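Sensor protein (Vibrio cholerae, PDB 3BY9) senses C4-dicarboxylates such as succinate through this domain of the membrane-bound histidine kinase DctB, which probably passes the signal on by ATP-dependent autophosphorylation of a histidine. Local coordinates at residues F119-G122 with Q127-Y130; N197-R200 with Q204-D207; G217-Q220 with E225-K228. One frame throughout, in Å; residues are numbered along the deposited sequence.

Contact 1. Residues F119-G122 with Q127-Y130; sequences FALG and QRGY
Phe119 and Tyr130 pair across a beta hairpin made by strands 116-121 and 128-138, the edge strand and its neighbour in the five-stranded antiparallel sheet of the PAS-like (PDC) subdomain that carries the succinate site. They form a non-hydrogen-bonded pair, and their side chains leave the same face of the sheet at a slant to one another. Tyr130 CD1 rests on Phe119 CB at 3.8 Å, while Tyr130 CE1 comes to the rim of the phenylalanine ring near its plane, 4.1 Å from Phe119 CD2; the rings do not stack. The first torsions explain the meeting: Phe119 holds CG between its backbone N and carbonyl carbon (chi1 51°), which carries the ring away from the partner strand toward Phe176 and Tyr205, whereas Tyr130 has CG opposite its own N (chi1 -163°) and leans in. Its hydroxyl is hydrogen-bonded to Gln117 NE2, on strand 116-121 two residues before Phe119. On the same face Leu121 pairs with Arg128. Leu121 CD1 lies over the backbone, 4.0 Å from Arg128 N, and the arginine chain runs off to a salt bridge with Glu156 and the carbonyl of Phe176. Between these pairs Ala120 and Gly129 exchange two backbone bonds, Ala120 N to Gly129 O at 3.2 Å and Gly129 N to Ala120 O at 3.0 Å. Ala120 CB turns to the other face, toward the succinate-binding Arg104. Toward the turn, Gln127 O also accepts from the succinate-binding Lys149, joining the hairpin to the ligand site. The bond nearest the turn is set differently: Gly122 N meets Gln127 O at 2.9 Å from above the carbonyl plane, 56° out of it.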
loop_
_atom_site.group_PDB
_atom_site.type_symbol
_atom_site.label_atom_id
_atom_site.label_comp_id
_atom_site.label_asym_id
_atom_site.label_seq_id
_atom_site.Cartn_x
_atom_site.Cartn_y
_atom_site.Cartn_z
ATOM N N PHE A 119 1.935 -3.036 0.612
ATOM C CA PHE A 119 1.555 -1.675 1.045
ATOM C C PHE A 119 1.909 -1.614 2.518
ATOM O O PHE A 119 1.876 -2.643 3.209
ATOM C CB PHE A 119 0.038 -1.374 0.801
ATOM C CG PHE A 119 -0.892 -2.412 1.356
ATOM C CD1 PHE A 119 -1.303 -2.356 2.682
ATOM C CD2 PHE A 119 -1.334 -3.461 0.560
ATOM C CE1 PHE A 119 -2.160 -3.354 3.213
ATOM C CE2 PHE A 119 -2.180 -4.451 1.089
ATOM C CZ PHE A 119 -2.584 -4.383 2.417
ATOM N N ALA A 120 2.291 -0.430 3.000
ATOM C CA ALA A 120 2.707 -0.322 4.372
ATOM C C ALA A 120 2.850 1.120 4.790
ATOM O O ALA A 120 2.823 2.030 3.959
ATOM C CB ALA A 120 4.097 -0.962 4.525
ATOM N N LEU A 121 3.057 1.275 6.107
ATOM C CA LEU A 121 3.411 2.590 6.660
ATOM C C LEU A 121 4.935 2.615 6.638
ATOM O O LEU A 121 5.580 1.751 7.234
ATOM C CB LEU A 121 2.910 2.712 8.117
ATOM C CG LEU A 121 3.421 3.986 8.824
ATOM C CD1 LEU A 121 2.863 5.257 8.172
ATOM C CD2 LEU A 121 2.933 3.958 10.284
ATOM N N GLY A 122 5.521 3.568 5.896
ATOM C CA GLY A 122 6.965 3.670 5.745
ATOM C C GLY A 122 7.738 3.881 7.037
ATOM O O GLY A 122 7.440 4.787 7.800
ATOM N N GLN A 127 5.514 7.719 6.055
ATOM C CA GLN A 127 4.475 7.923 5.064
ATOM C C GLN A 127 3.966 6.620 4.488
ATOM O O GLN A 127 4.770 5.729 4.166
ATOM C CB GLN A 127 5.026 8.788 3.923
ATOM C CG GLN A 127 5.260 10.262 4.341
ATOM C CD GLN A 127 3.956 10.970 4.763
ATOM O OE1 GLN A 127 2.980 11.016 4.001
ATOM N NE2 GLN A 127 3.945 11.524 5.978
ATOM N N ARG A 128 2.647 6.483 4.335
ATOM C CA ARG A 128 2.156 5.240 3.725
ATOM C C ARG A 128 2.580 5.183 2.243
ATOM O O ARG A 128 2.754 6.210 1.585
ATOM C CB ARG A 128 0.615 5.218 3.712
ATOM C CG ARG A 128 -0.059 5.071 5.084
ATOM C CD ARG A 128 -1.581 5.239 4.938
ATOM N NE ARG A 128 -1.895 6.630 4.592
ATOM C CZ ARG A 128 -2.968 7.019 3.904
ATOM N NH1 ARG A 128 -3.863 6.133 3.484
ATOM N NH2 ARG A 128 -3.124 8.308 3.576
ATOM N N GLY A 129 2.681 3.969 1.711
ATOM C CA GLY A 129 2.987 3.824 0.315
ATOM C C GLY A 129 2.545 2.485 -0.232
ATOM O O GLY A 129 2.190 1.563 0.527
ATOM N N TYR A 130 2.502 2.409 -1.559
ATOM C CA TYR A 130 2.264 1.138 -2.214
ATOM C C TYR A 130 3.660 0.872 -2.839
ATOM O O TYR A 130 4.197 1.718 -3.556
ATOM C CB TYR A 130 1.242 1.264 -3.329
ATOM C CG TYR A 130 0.701 -0.088 -3.699
ATOM C CD1 TYR A 130 -0.306 -0.677 -2.957
ATOM C CD2 TYR A 130 1.300 -0.827 -4.722
ATOM C CE1 TYR A 130 -0.721 -1.993 -3.192
ATOM C CE2 TYR A 130 0.897 -2.133 -4.979
ATOM C CZ TYR A 130 -0.099 -2.713 -4.220
ATOM O OH TYR A 130 -0.431 -4.045 -4.438
#

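Contact 2. Residues N197-R200 with Q204-D207; sequences NDIR and QYLD
The guanidinium of Arg200 has the carbonyl oxygen of Asp207 over one face, offset toward the rim, and the ring of Tyr205 receives Ile199 CG2 at its edge. Both contacts lie between the C-terminal part of helix 193-202 and the loop that follows it, beside strand 116-121. Asp207 O stands 3.4 Å from Arg200 NH2, but the angle is too poor for a hydrogen bond; NH2 instead donates to Ser208 O. The arginine and aspartate side chains cross at about a right angle, their planes 57° apart. Asp207 OD1 meets the aliphatic CD of Arg200 at 3.6 Å and lies well out of the guanidinium plane. The opposite charges are beyond salt-bridge range (Arg200 NE to Asp207 OD1 4.4 Å), with no N-H aimed at the oxygen, so any attraction is probably modest; Gln203 NE2 donates to OD1. Bends at chi2 (63°) and chi3 (53°) fold the arginine back over the loop. At the tyrosine, Ile199 CG2 lies in the ring plane, 3.8 Å from Tyr205 CD2. One face of this ring carries Gln204 CG, offset toward the rim. The hydroxyl of Tyr205 is fixed by Asp170, and the amide of Gln204 binds Phe119 O. Leu206 turns away from the helix to pack against Leu121 and the succinate-binding Ser123, placing the loop beside the ligand site. No direct hydrogen bond joins 197-200 to 204-207; one water bridges them, donating to Ile199 O and Leu206 O and accepting from Tyr205 N at 2.9 Å.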
loop_
_atom_site.group_PDB
_atom_site.type_symbol
_atom_site.label_atom_id
_atom_site.label_comp_id
_atom_site.label_asym_id
_atom_site.label_seq_id
_atom_site.Cartn_x
_atom_site.Cartn_y
_atom_site.Cartn_z
ATOM N N ASN A 197 -1.172 -8.895 18.015
ATOM C CA ASN A 197 0.264 -9.174 18.139
ATOM C C ASN A 197 0.853 -9.560 16.772
ATOM O O ASN A 197 2.000 -9.186 16.452
ATOM C CB ASN A 197 0.512 -10.308 19.158
ATOM C CG ASN A 197 1.962 -10.700 19.216
ATOM O OD1 ASN A 197 2.815 -9.907 19.640
ATOM N ND2 ASN A 197 2.268 -11.909 18.757
ATOM N N ASP A 198 0.087 -10.304 15.980
ATOM C CA ASP A 198 0.552 -10.697 14.639
ATOM C C ASP A 198 0.752 -9.456 13.771
ATOM O O ASP A 198 1.721 -9.376 13.004
ATOM C CB ASP A 198 -0.465 -11.582 13.905
ATOM C CG ASP A 198 -0.596 -12.984 14.515
ATOM O OD1 ASP A 198 0.321 -13.418 15.251
ATOM O OD2 ASP A 198 -1.617 -13.651 14.230
ATOM N N ILE A 199 -0.176 -8.501 13.864
ATOM C CA ILE A 199 -0.046 -7.281 13.060
ATOM C C ILE A 199 1.187 -6.533 13.499
ATOM O O ILE A 199 1.982 -6.069 12.675
ATOM C CB ILE A 199 -1.309 -6.357 13.197
ATOM C CG1 ILE A 199 -2.542 -7.065 12.604
ATOM C CG2 ILE A 199 -1.039 -4.996 12.519
ATOM C CD1 ILE A 199 -3.881 -6.443 13.039
ATOM N N ARG A 200 1.386 -6.439 14.813
ATOM C CA ARG A 200 2.535 -5.733 15.328
ATOM C C ARG A 200 3.836 -6.389 14.872
ATOM O O ARG A 200 4.763 -5.694 14.449
ATOM C CB ARG A 200 2.485 -5.677 16.872
ATOM C CG ARG A 200 3.698 -4.983 17.497
ATOM C CD ARG A 200 3.784 -3.504 17.079
ATOM N NE ARG A 200 2.548 -2.783 17.341
ATOM C CZ ARG A 200 2.220 -2.221 18.500
ATOM N NH1 ARG A 200 3.049 -2.286 19.540
ATOM N NH2 ARG A 200 1.054 -1.593 18.612
ATOM N N GLN A 204 3.953 -4.128 9.366
ATOM C CA GLN A 204 3.305 -3.527 8.200
ATOM C C GLN A 204 2.871 -2.105 8.531
ATOM O O GLN A 204 2.966 -1.232 7.663
ATOM C CB GLN A 204 2.101 -4.342 7.766
ATOM C CG GLN A 204 1.475 -3.848 6.420
ATOM C CD GLN A 204 0.646 -4.933 5.772
ATOM O OE1 GLN A 204 0.130 -5.829 6.466
ATOM N NE2 GLN A 204 0.488 -4.871 4.444
ATOM N N TYR A 205 2.406 -1.885 9.773
ATOM C CA TYR A 205 2.021 -0.533 10.228
ATOM C C TYR A 205 2.943 -0.121 11.386
ATOM O O TYR A 205 2.524 0.623 12.290
ATOM C CB TYR A 205 0.549 -0.496 10.685
ATOM C CG TYR A 205 -0.367 -1.080 9.646
ATOM C CD1 TYR A 205 -0.456 -0.507 8.366
ATOM C CD2 TYR A 205 -1.055 -2.251 9.885
ATOM C CE1 TYR A 205 -1.211 -1.106 7.362
ATOM C CE2 TYR A 205 -1.798 -2.845 8.913
ATOM C CZ TYR A 205 -1.879 -2.267 7.638
ATOM O OH TYR A 205 -2.644 -2.850 6.666
ATOM N N LEU A 206 4.202 -0.548 11.310
ATOM C CA LEU A 206 5.208 -0.244 12.319
ATOM C C LEU A 206 4.634 -0.589 13.705
ATOM O O LEU A 206 4.071 -1.699 13.866
ATOM C CB LEU A 206 5.630 1.207 12.231
ATOM C CG LEU A 206 6.067 1.607 10.784
ATOM C CD1 LEU A 206 6.529 3.042 10.688
ATOM C CD2 LEU A 206 7.168 0.677 10.290
ATOM N N ASP A 207 4.777 0.334 14.671
ATOM C CA ASP A 207 4.250 0.098 16.036
ATOM C C ASP A 207 2.920 0.825 16.271
ATOM O O ASP A 207 2.575 1.198 17.417
ATOM C CB ASP A 207 5.234 0.598 17.098
ATOM C CG ASP A 207 6.571 -0.094 17.051
ATOM O OD1 ASP A 207 6.620 -1.300 16.749
ATOM O OD2 ASP A 207 7.585 0.570 17.373
HETATM O O HOH W 1 2.429 -3.154 12.385
#

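Contact 3. Residues G217-Q220 with E225-K228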
loop_
_atom_site.group_PDB
_atom_site.type_symbol
_atom_site.label_atom_id
_atom_site.label_comp_id
_atom_site.label_asym_id
_atom_site.label_seq_id
_atom_site.Cartn_x
_atom_site.Cartn_y
_atom_site.Cartn_z
ATOM N N GLY A 217 -20.915 -6.941 11.787
ATOM C CA GLY A 217 -21.531 -7.247 10.509
ATOM C C GLY A 217 -20.735 -8.295 9.762
ATOM O O GLY A 217 -19.660 -8.685 10.209
ATOM N N ASP A 218 -21.279 -8.753 8.640
ATOM C CA ASP A 218 -20.594 -9.758 7.825
ATOM C C ASP A 218 -19.573 -9.071 6.944
ATOM O O ASP A 218 -19.906 -8.519 5.881
ATOM C CB ASP A 218 -21.575 -10.519 6.936
ATOM C CG ASP A 218 -20.883 -11.632 6.157
ATOM O OD1 ASP A 218 -19.649 -11.732 6.246
ATOM O OD2 ASP A 218 -21.588 -12.413 5.465
ATOM N N LEU A 219 -18.311 -9.133 7.373
ATOM C CA LEU A 219 -17.250 -8.456 6.647
ATOM C C LEU A 219 -16.798 -9.204 5.401
ATOM O O LEU A 219 -16.009 -8.680 4.592
ATOM C CB LEU A 219 -16.079 -8.211 7.618
ATOM C CG LEU A 219 -16.404 -7.461 8.915
ATOM C CD1 LEU A 219 -15.070 -7.132 9.605
ATOM C CD2 LEU A 219 -17.229 -6.192 8.661
ATOM N N GLN A 220 -17.315 -10.433 5.259
ATOM C CA GLN A 220 -17.003 -11.308 4.136
ATOM C C GLN A 220 -18.052 -11.218 3.014
ATOM O O GLN A 220 -17.907 -11.858 1.966
ATOM C CB GLN A 220 -16.895 -12.772 4.645
ATOM C CG GLN A 220 -16.053 -12.941 5.940
ATOM C CD GLN A 220 -15.815 -14.413 6.372
ATOM O OE1 GLN A 220 -16.613 -15.024 7.112
ATOM N NE2 GLN A 220 -14.709 -14.972 5.917
ATOM N N GLU A 225 -24.360 -4.952 6.113
ATOM C CA GLU A 225 -24.642 -3.753 6.934
ATOM C C GLU A 225 -23.693 -3.813 8.086
ATOM O O GLU A 225 -23.403 -4.906 8.592
ATOM C CB GLU A 225 -26.081 -3.725 7.489
ATOM C CG GLU A 225 -27.139 -3.583 6.413
ATOM C CD GLU A 225 -28.529 -3.349 6.972
ATOM O OE1 GLU A 225 -28.668 -3.324 8.209
ATOM O OE2 GLU A 225 -29.469 -3.206 6.166
ATOM N N TRP A 226 -23.190 -2.650 8.483
ATOM C CA TRP A 226 -22.272 -2.538 9.622
ATOM C C TRP A 226 -23.061 -1.777 10.680
ATOM O O TRP A 226 -23.601 -0.720 10.393
ATOM C CB TRP A 226 -21.040 -1.731 9.251
ATOM C CG TRP A 226 -20.078 -2.463 8.341
ATOM C CD1 TRP A 226 -20.261 -3.689 7.740
ATOM C CD2 TRP A 226 -18.807 -1.976 7.888
ATOM N NE1 TRP A 226 -19.168 -3.985 6.930
ATOM C CE2 TRP A 226 -18.270 -2.955 7.004
ATOM C CE3 TRP A 226 -18.072 -0.801 8.139
ATOM C CZ2 TRP A 226 -17.026 -2.795 6.367
ATOM C CZ3 TRP A 226 -16.821 -0.630 7.485
ATOM C CH2 TRP A 226 -16.322 -1.637 6.610
ATOM N N ARG A 227 -23.115 -2.317 11.885
ATOM C CA ARG A 227 -23.861 -1.654 12.957
ATOM C C ARG A 227 -23.078 -1.662 14.240
ATOM O O ARG A 227 -22.054 -2.325 14.351
ATOM C CB ARG A 227 -25.210 -2.344 13.185
ATOM C CG ARG A 227 -25.171 -3.592 14.045
ATOM C CD ARG A 227 -26.585 -4.176 14.149
ATOM N NE ARG A 227 -27.054 -4.563 12.815
ATOM C CZ ARG A 227 -27.703 -3.767 11.963
ATOM N NH1 ARG A 227 -28.000 -2.510 12.298
ATOM N NH2 ARG A 227 -28.012 -4.215 10.748
ATOM N N LYS A 228 -23.521 -0.847 15.204
ATOM C CA LYS A 228 -22.873 -0.810 16.500
ATOM C C LYS A 228 -23.730 -1.654 17.445
ATOM O O LYS A 228 -24.910 -1.890 17.189
ATOM C CB LYS A 228 -22.773 0.650 17.031
ATOM C CG LYS A 228 -21.825 1.509 16.189
ATOM C CD LYS A 228 -20.406 1.077 16.414
ATOM C CE LYS A 228 -19.449 1.825 15.532
ATOM N NZ LYS A 228 -19.516 3.284 15.934
HETATM O O HOH W 2 -19.116 -6.100 4.838
HETATM O O HOH W 3 -24.107 -7.780 8.445
#
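Leu219 and Trp226 make the apolar part of this surface contact, where the loop before strand 223-226 turns back alongside that edge strand of the four-stranded antiparallel sheet. Their side chains cross at about a right angle, and a single methyl does the touching: Leu219 CD2 lies 3.4 Å from Trp226 NE1 and 3.8 Å from Trp226 CE2, approaching the indole obliquely. Around them Val188 touches both side chains, and Trp226 also packs on Arg253 and Leu255 of strand 250-257. The backbones meet more lightly. Gly217, having no side chain, lets its CA come close, with its C-H toward Glu225 O at 3.6 Å. Direct hydrogen bonds between 217-220 and 225-228 are absent, and two waters stand in for them. One accepts from Asp218 N and donates to Glu225 O; the other lies in the indole plane, accepts from Trp226 NE1 and donates to Asp218 O. Each segment also has a polar bond of its own. Asp218 OD1 accepts from Gln220 N at 2.8 Å, an Asx turn. Glu225 points away from 217-220: its OE2 is hydrogen-bonded to Tyr5 OH, and its OE1 forms a salt bridge with Lys258, a calcium-site residue. Arg227 NH2 forms a second salt bridge with Glu225 OE1 at 2.8 Å, the carboxylate oxygen lying only 13° out of the guanidinium plane.

The three contacts follow one another in series along the chain, each closing before the next opens. Contacts 1 and 2 adjoin, their centres about 13 Å apart: the loop 204-207 runs beside edge strand 116-121, with Gln204 O probably accepting from Leu121 N at 3.0 Å, so the segment after helix 193-202 borders the sheet that carries the succinate site. Contact 3 belongs to the second sheet, on its edge strand 223-226, with its centre about 27 Å from that of contact 1 and 24 Å from that of contact 2; it touches neither. Helix 193-202 and its loops lie between strands of the second sheet in the chain, so contact 2 is an excursion of that half which touches the succinate-binding half.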